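Long-range contacts in ORF10 (PDB 6RIW), which forms the ketosynthase and chain length factor part of a polyunsaturated fatty acid synthase, probably condensing acyl chains held on carrier protein: residues A[533-538]-A[908-913]; A[92-97]-A[176-181]. All blocks are in the same frame, centred on the assembly; numbering follows the deposited sequence.

In the fold
The two contacts belong to different parts of the didomain and do not meet: their centres are 39 Å apart, on opposite sides of the chain's centre, and they share no helix or strand. Interaction 2 is a fully buried helix-helix packing in the first ketosynthase region, made by aliphatic side chains, a threonine and a glycine without any hydrogen bond between its segments. Interaction 1 is only partly buried and lies farther out, where strand 532-536 of the second ketosynthase-like region takes up strand 907-911 from much later in the chain. Backbone hydrogen bonds join it, with D534 and T909 on one face and, on the other, mainly aliphatic side chains beside the F537 ring and K908.

Interaction 1: A[533-538]-A[908-913]; sequences LDIDFL and KTIKLG
Strand 533-536 pairs antiparallel with strand 908-911, their axes 4.8 Å apart and 139° between directions, with L533 opposite I910 and I535 opposite K908 in hydrogen-bonded pairs. Each pair closes two backbone bonds, such as I910 N to L533 O at 2.9 Å. Between them D534 faces T909 in a non-hydrogen-bonded pair, side chains alongside each other, and T909 OG1 gives a long bond of 3.3 Å to D534 OD1, meeting it from above the carboxylate plane.

The other face carries L533, I535, I910 and the aliphatic start of K908. The F537 ring receives K908 CB over one face, a CH-pi contact 4.0 Å from the centroid. I910 CG1 lies anti to its carbonyl carbon (chi1 -65°), bringing CD1 to the ring edge, 3.5 Å from F537 CE1. I910 CD1 also meets I535 CG2 at 3.8 Å. An alanine in place of F537 removes the ring, and would probably leave K908 CB without its CH-pi partner and a gap beside I910 CD1. D536 N-caps a short, weakly bonded helical turn, OD1 accepting from L538 N. Helix 552-567 packs against L533, I535 and I910. The strands form a two-stranded antiparallel beta ribbon between regions about 370 residues apart.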
loop_
_atom_site.group_PDB
_atom_site.type_symbol
_atom_site.label_atom_id
_atom_site.label_comp_id
_atom_site.label_asym_id
_atom_site.label_seq_id
_atom_site.Cartn_x
_atom_site.Cartn_y
_atom_site.Cartn_z
ATOM N N LEU A 533 21.663 -4.993 -8.607
ATOM C CA LEU A 533 20.981 -5.697 -9.679
ATOM C C LEU A 533 21.437 -5.149 -11.025
ATOM O O LEU A 533 21.788 -3.972 -11.145
ATOM C CB LEU A 533 19.465 -5.572 -9.548
ATOM C CG LEU A 533 19.020 -4.118 -9.402
ATOM C CD1 LEU A 533 18.513 -3.589 -10.737
ATOM C CD2 LEU A 533 17.944 -3.988 -8.362
ATOM N N ASP A 534 21.425 -6.014 -12.036
ATOM C CA ASP A 534 21.620 -5.622 -13.429
ATOM C C ASP A 534 20.267 -5.609 -14.132
ATOM O O ASP A 534 19.524 -6.595 -14.071
ATOM C CB ASP A 534 22.549 -6.593 -14.156
ATOM C CG ASP A 534 23.876 -6.796 -13.448
ATOM O OD1 ASP A 534 24.126 -6.167 -12.392
ATOM O OD2 ASP A 534 24.677 -7.608 -13.965
ATOM N N ILE A 535 19.951 -4.508 -14.805
ATOM C CA ILE A 535 18.646 -4.369 -15.443
ATOM C C ILE A 535 18.819 -3.702 -16.803
ATOM O O ILE A 535 19.677 -2.831 -16.977
ATOM C CB ILE A 535 17.674 -3.584 -14.532
ATOM C CG1 ILE A 535 16.231 -3.695 -15.031
ATOM C CG2 ILE A 535 18.102 -2.137 -14.382
ATOM C CD1 ILE A 535 15.192 -3.643 -13.896
ATOM N N ASP A 536 18.005 -4.122 -17.770
ATOM C CA ASP A 536 18.033 -3.569 -19.128
ATOM C C ASP A 536 17.194 -2.299 -19.159
ATOM O O ASP A 536 15.965 -2.359 -19.211
ATOM C CB ASP A 536 17.514 -4.591 -20.137
ATOM C CG ASP A 536 17.262 -3.984 -21.523
ATOM O OD1 ASP A 536 17.822 -2.914 -21.837
ATOM O OD2 ASP A 536 16.508 -4.592 -22.308
ATOM N N PHE A 537 17.868 -1.138 -19.162
ATOM C CA PHE A 537 17.164 0.145 -19.159
ATOM C C PHE A 537 16.295 0.322 -20.396
ATOM O O PHE A 537 15.296 1.051 -20.350
ATOM C CB PHE A 537 18.159 1.303 -19.068
ATOM C CG PHE A 537 18.550 1.673 -17.663
ATOM C CD1 PHE A 537 18.670 0.704 -16.680
ATOM C CD2 PHE A 537 18.822 2.993 -17.330
ATOM C CE1 PHE A 537 19.041 1.047 -15.390
ATOM C CE2 PHE A 537 19.195 3.345 -16.041
ATOM C CZ PHE A 537 19.303 2.372 -15.069
ATOM N N LEU A 538 16.656 -0.332 -21.504
ATOM C CA LEU A 538 15.876 -0.214 -22.734
ATOM C C LEU A 538 14.488 -0.824 -22.571
ATOM O O LEU A 538 13.479 -0.184 -22.882
ATOM C CB LEU A 538 16.609 -0.891 -23.894
ATOM C CG LEU A 538 17.745 -0.120 -24.575
ATOM C CD1 LEU A 538 17.900 -0.574 -26.016
ATOM C CD2 LEU A 538 17.502 1.385 -24.488
ATOM N N LYS A 908 22.445 -1.891 -17.122
ATOM C CA LYS A 908 23.139 -1.068 -16.149
ATOM C C LYS A 908 23.043 -1.702 -14.767
ATOM O O LYS A 908 22.051 -2.359 -14.433
ATOM C CB LYS A 908 22.566 0.348 -16.118
ATOM C CG LYS A 908 22.768 1.130 -17.416
ATOM C CD LYS A 908 23.534 2.429 -17.168
ATOM C CE LYS A 908 24.271 2.894 -18.414
ATOM N NZ LYS A 908 25.644 3.379 -18.100
ATOM N N THR A 909 24.086 -1.489 -13.966
ATOM C CA THR A 909 24.156 -1.996 -12.599
ATOM C C THR A 909 23.676 -0.916 -11.637
ATOM O O THR A 909 24.111 0.232 -11.722
ATOM C CB THR A 909 25.581 -2.420 -12.249
ATOM O OG1 THR A 909 25.945 -3.549 -13.046
ATOM C CG2 THR A 909 25.687 -2.795 -10.771
ATOM N N ILE A 910 22.757 -1.274 -10.747
ATOM C CA ILE A 910 22.245 -0.351 -9.742
ATOM C C ILE A 910 22.507 -0.965 -8.378
ATOM O O ILE A 910 22.108 -2.111 -8.124
ATOM C CB ILE A 910 20.754 -0.063 -9.946
ATOM C CG1 ILE A 910 20.563 0.671 -11.275
ATOM C CG2 ILE A 910 20.206 0.762 -8.789
ATOM C CD1 ILE A 910 19.220 0.448 -11.901
ATOM N N LYS A 911 23.206 -0.226 -7.519
ATOM C CA LYS A 911 23.534 -0.694 -6.181
ATOM C C LYS A 911 22.433 -0.297 -5.211
ATOM O O LYS A 911 21.868 0.796 -5.308
ATOM C CB LYS A 911 24.876 -0.123 -5.712
ATOM C CG LYS A 911 26.077 -0.808 -6.361
ATOM C CD LYS A 911 27.393 -0.189 -5.923
ATOM C CE LYS A 911 28.586 -0.962 -6.487
ATOM N NZ LYS A 911 28.669 -2.342 -5.917
ATOM N N LEU A 912 22.118 -1.200 -4.287
ATOM C CA LEU A 912 21.182 -0.879 -3.217
ATOM C C LEU A 912 21.897 -0.032 -2.159
ATOM O O LEU A 912 23.123 -0.051 -2.041
ATOM C CB LEU A 912 20.616 -2.162 -2.605
ATOM C CG LEU A 912 19.437 -2.758 -3.386
ATOM C CD1 LEU A 912 19.910 -3.349 -4.699
ATOM C CD2 LEU A 912 18.761 -3.838 -2.543
ATOM N N GLY A 913 21.120 0.718 -1.388
ATOM C CA GLY A 913 21.708 1.693 -0.501
ATOM C C GLY A 913 22.053 2.931 -1.299
ATOM O O GLY A 913 21.277 3.374 -2.152
#

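Interaction 2: A[92-97]-A[176-181]; sequences WGLYVT and AALIAQ
Two helices of the first ketosynthase region, 88-104 and 174-183, pack side by side here in the buried interior of a thiolase-like fold. Their short segments 92-97 and 176-181 run in roughly the same direction, 41° apart, with axes 9.8 Å from each other, and the backbones come nearest at L94 and I179.

I179 carries most of the contact on its helix. Its CG1 stands beside the backbone N, anti to the carbonyl carbon (chi1 -77°), which carries CD1 over to the first helix, 3.9 Å from G93 O. G93 makes this approach possible: a beta carbon there would point at the other helix and come tightly against I179 CD1. The second branch, I179 CG2, lies 3.4 Å from T97 OG1 and also touches the methyl T97 CG2 as the two side chains cross at a slant. T97 OG1 itself is turned back along its own helix, donating to G93 O at 2.9 Å. That carbonyl also accepts from T97 N, and the two donors reach it from opposite faces of its plane. The hydroxyl proton is thus spent within its own helix, and T97 meets I179 by van der Waals contact.

On the other flank, L94 divides its two methyls between two partners. L94 CD1 meets L178 CD2 at 3.9 Å, the two leucines set nearly perpendicular, whereas L94 CD2 packs 4.1 Å from I179 CG1, these side chains running antiparallel alongside one another, with CD2 also near I179 CA.

Helix 80-84 closes this flank, with L83 touching both L94 and L178 and Y82 adding to the cover over L178. Strand 259-270 reaches T97 through M265 and, together with strand 4-12, packs against W92 and V96, placing helix 88-104 between these strands and helix 174-183.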
loop_
_atom_site.group_PDB
_atom_site.type_symbol
_atom_site.label_atom_id
_atom_site.label_comp_id
_atom_site.label_asym_id
_atom_site.label_seq_id
_atom_site.Cartn_x
_atom_site.Cartn_y
_atom_site.Cartn_z
ATOM N N TRP A 92 -7.915 7.135 12.496
ATOM C CA TRP A 92 -8.995 7.520 11.596
ATOM C C TRP A 92 -9.698 6.290 11.032
ATOM O O TRP A 92 -10.922 6.287 10.884
ATOM C CB TRP A 92 -8.465 8.389 10.462
ATOM C CG TRP A 92 -7.932 9.714 10.890
ATOM C CD1 TRP A 92 -8.014 10.288 12.134
ATOM C CD2 TRP A 92 -7.213 10.635 10.071
ATOM N NE1 TRP A 92 -7.392 11.507 12.132
ATOM C CE2 TRP A 92 -6.899 11.750 10.874
ATOM C CE3 TRP A 92 -6.808 10.625 8.731
ATOM C CZ2 TRP A 92 -6.169 12.842 10.388
ATOM C CZ3 TRP A 92 -6.095 11.716 8.240
ATOM C CH2 TRP A 92 -5.791 12.813 9.070
ATOM N N GLY A 93 -8.937 5.242 10.689
ATOM C CA GLY A 93 -9.553 4.011 10.200
ATOM C C GLY A 93 -10.395 3.309 11.252
ATOM O O GLY A 93 -11.476 2.792 10.953
ATOM N N LEU A 94 -9.915 3.286 12.497
ATOM C CA LEU A 94 -10.716 2.731 13.587
ATOM C C LEU A 94 -11.994 3.541 13.806
ATOM O O LEU A 94 -13.080 2.977 14.020
ATOM C CB LEU A 94 -9.882 2.703 14.866
ATOM C CG LEU A 94 -8.772 1.654 14.825
ATOM C CD1 LEU A 94 -7.788 1.901 15.953
ATOM C CD2 LEU A 94 -9.381 0.258 14.907
ATOM N N TYR A 95 -11.880 4.865 13.762
ATOM C CA TYR A 95 -13.057 5.715 13.934
ATOM C C TYR A 95 -14.148 5.386 12.912
ATOM O O TYR A 95 -15.303 5.138 13.284
ATOM C CB TYR A 95 -12.652 7.184 13.833
ATOM C CG TYR A 95 -13.866 8.112 13.808
ATOM C CD1 TYR A 95 -14.586 8.352 14.978
ATOM C CD2 TYR A 95 -14.290 8.726 12.633
ATOM C CE1 TYR A 95 -15.694 9.183 14.981
ATOM C CE2 TYR A 95 -15.430 9.572 12.622
ATOM C CZ TYR A 95 -16.110 9.793 13.813
ATOM O OH TYR A 95 -17.223 10.603 13.858
ATOM N N VAL A 96 -13.814 5.391 11.615
ATOM C CA VAL A 96 -14.858 5.143 10.617
ATOM C C VAL A 96 -15.336 3.693 10.657
ATOM O O VAL A 96 -16.482 3.411 10.289
ATOM C CB VAL A 96 -14.417 5.543 9.192
ATOM C CG1 VAL A 96 -14.182 7.068 9.130
ATOM C CG2 VAL A 96 -13.175 4.731 8.728
ATOM N N THR A 97 -14.504 2.757 11.122
ATOM C CA THR A 97 -14.978 1.384 11.294
ATOM C C THR A 97 -16.063 1.306 12.368
ATOM O O THR A 97 -17.142 0.743 12.134
ATOM C CB THR A 97 -13.810 0.464 11.639
ATOM O OG1 THR A 97 -12.955 0.361 10.498
ATOM C CG2 THR A 97 -14.325 -0.942 11.948
ATOM N N ALA A 176 -5.265 -2.544 8.280
ATOM C CA ALA A 176 -6.423 -3.394 8.016
ATOM C C ALA A 176 -6.529 -4.524 9.041
ATOM O O ALA A 176 -7.629 -4.860 9.492
ATOM C CB ALA A 176 -6.352 -3.963 6.602
ATOM N N ALA A 177 -5.400 -5.128 9.417
ATOM C CA ALA A 177 -5.434 -6.165 10.444
ATOM C C ALA A 177 -5.798 -5.584 11.804
ATOM O O ALA A 177 -6.436 -6.256 12.617
ATOM C CB ALA A 177 -4.077 -6.881 10.513
ATOM N N LEU A 178 -5.392 -4.346 12.073
ATOM C CA LEU A 178 -5.732 -3.727 13.342
ATOM C C LEU A 178 -7.226 -3.462 13.431
ATOM O O LEU A 178 -7.841 -3.679 14.484
ATOM C CB LEU A 178 -4.957 -2.428 13.505
ATOM C CG LEU A 178 -5.336 -1.608 14.734
ATOM C CD1 LEU A 178 -4.686 -2.222 15.932
ATOM C CD2 LEU A 178 -4.845 -0.182 14.577
ATOM N N ILE A 179 -7.814 -2.977 12.339
ATOM C CA ILE A 179 -9.264 -2.824 12.271
ATOM C C ILE A 179 -9.950 -4.158 12.545
ATOM O O ILE A 179 -10.905 -4.232 13.327
ATOM C CB ILE A 179 -9.670 -2.233 10.910
ATOM C CG1 ILE A 179 -9.377 -0.725 10.919
ATOM C CG2 ILE A 179 -11.143 -2.545 10.580
ATOM C CD1 ILE A 179 -9.308 -0.116 9.540
ATOM N N ALA A 180 -9.465 -5.237 11.916
ATOM C CA ALA A 180 -10.099 -6.539 12.115
ATOM C C ALA A 180 -10.032 -6.953 13.579
ATOM O O ALA A 180 -11.034 -7.406 14.154
ATOM C CB ALA A 180 -9.442 -7.599 11.217
ATOM N N GLN A 181 -8.875 -6.758 14.219
ATOM C CA GLN A 181 -8.761 -7.186 15.608
ATOM C C GLN A 181 -9.561 -6.279 16.533
ATOM O O GLN A 181 -10.275 -6.774 17.414
ATOM C CB GLN A 181 -7.295 -7.262 16.060
ATOM C CG GLN A 181 -7.172 -7.818 17.490
ATOM C CD GLN A 181 -5.748 -8.176 17.899
ATOM O OE1 GLN A 181 -4.761 -7.749 17.282
ATOM N NE2 GLN A 181 -5.641 -8.981 18.941
#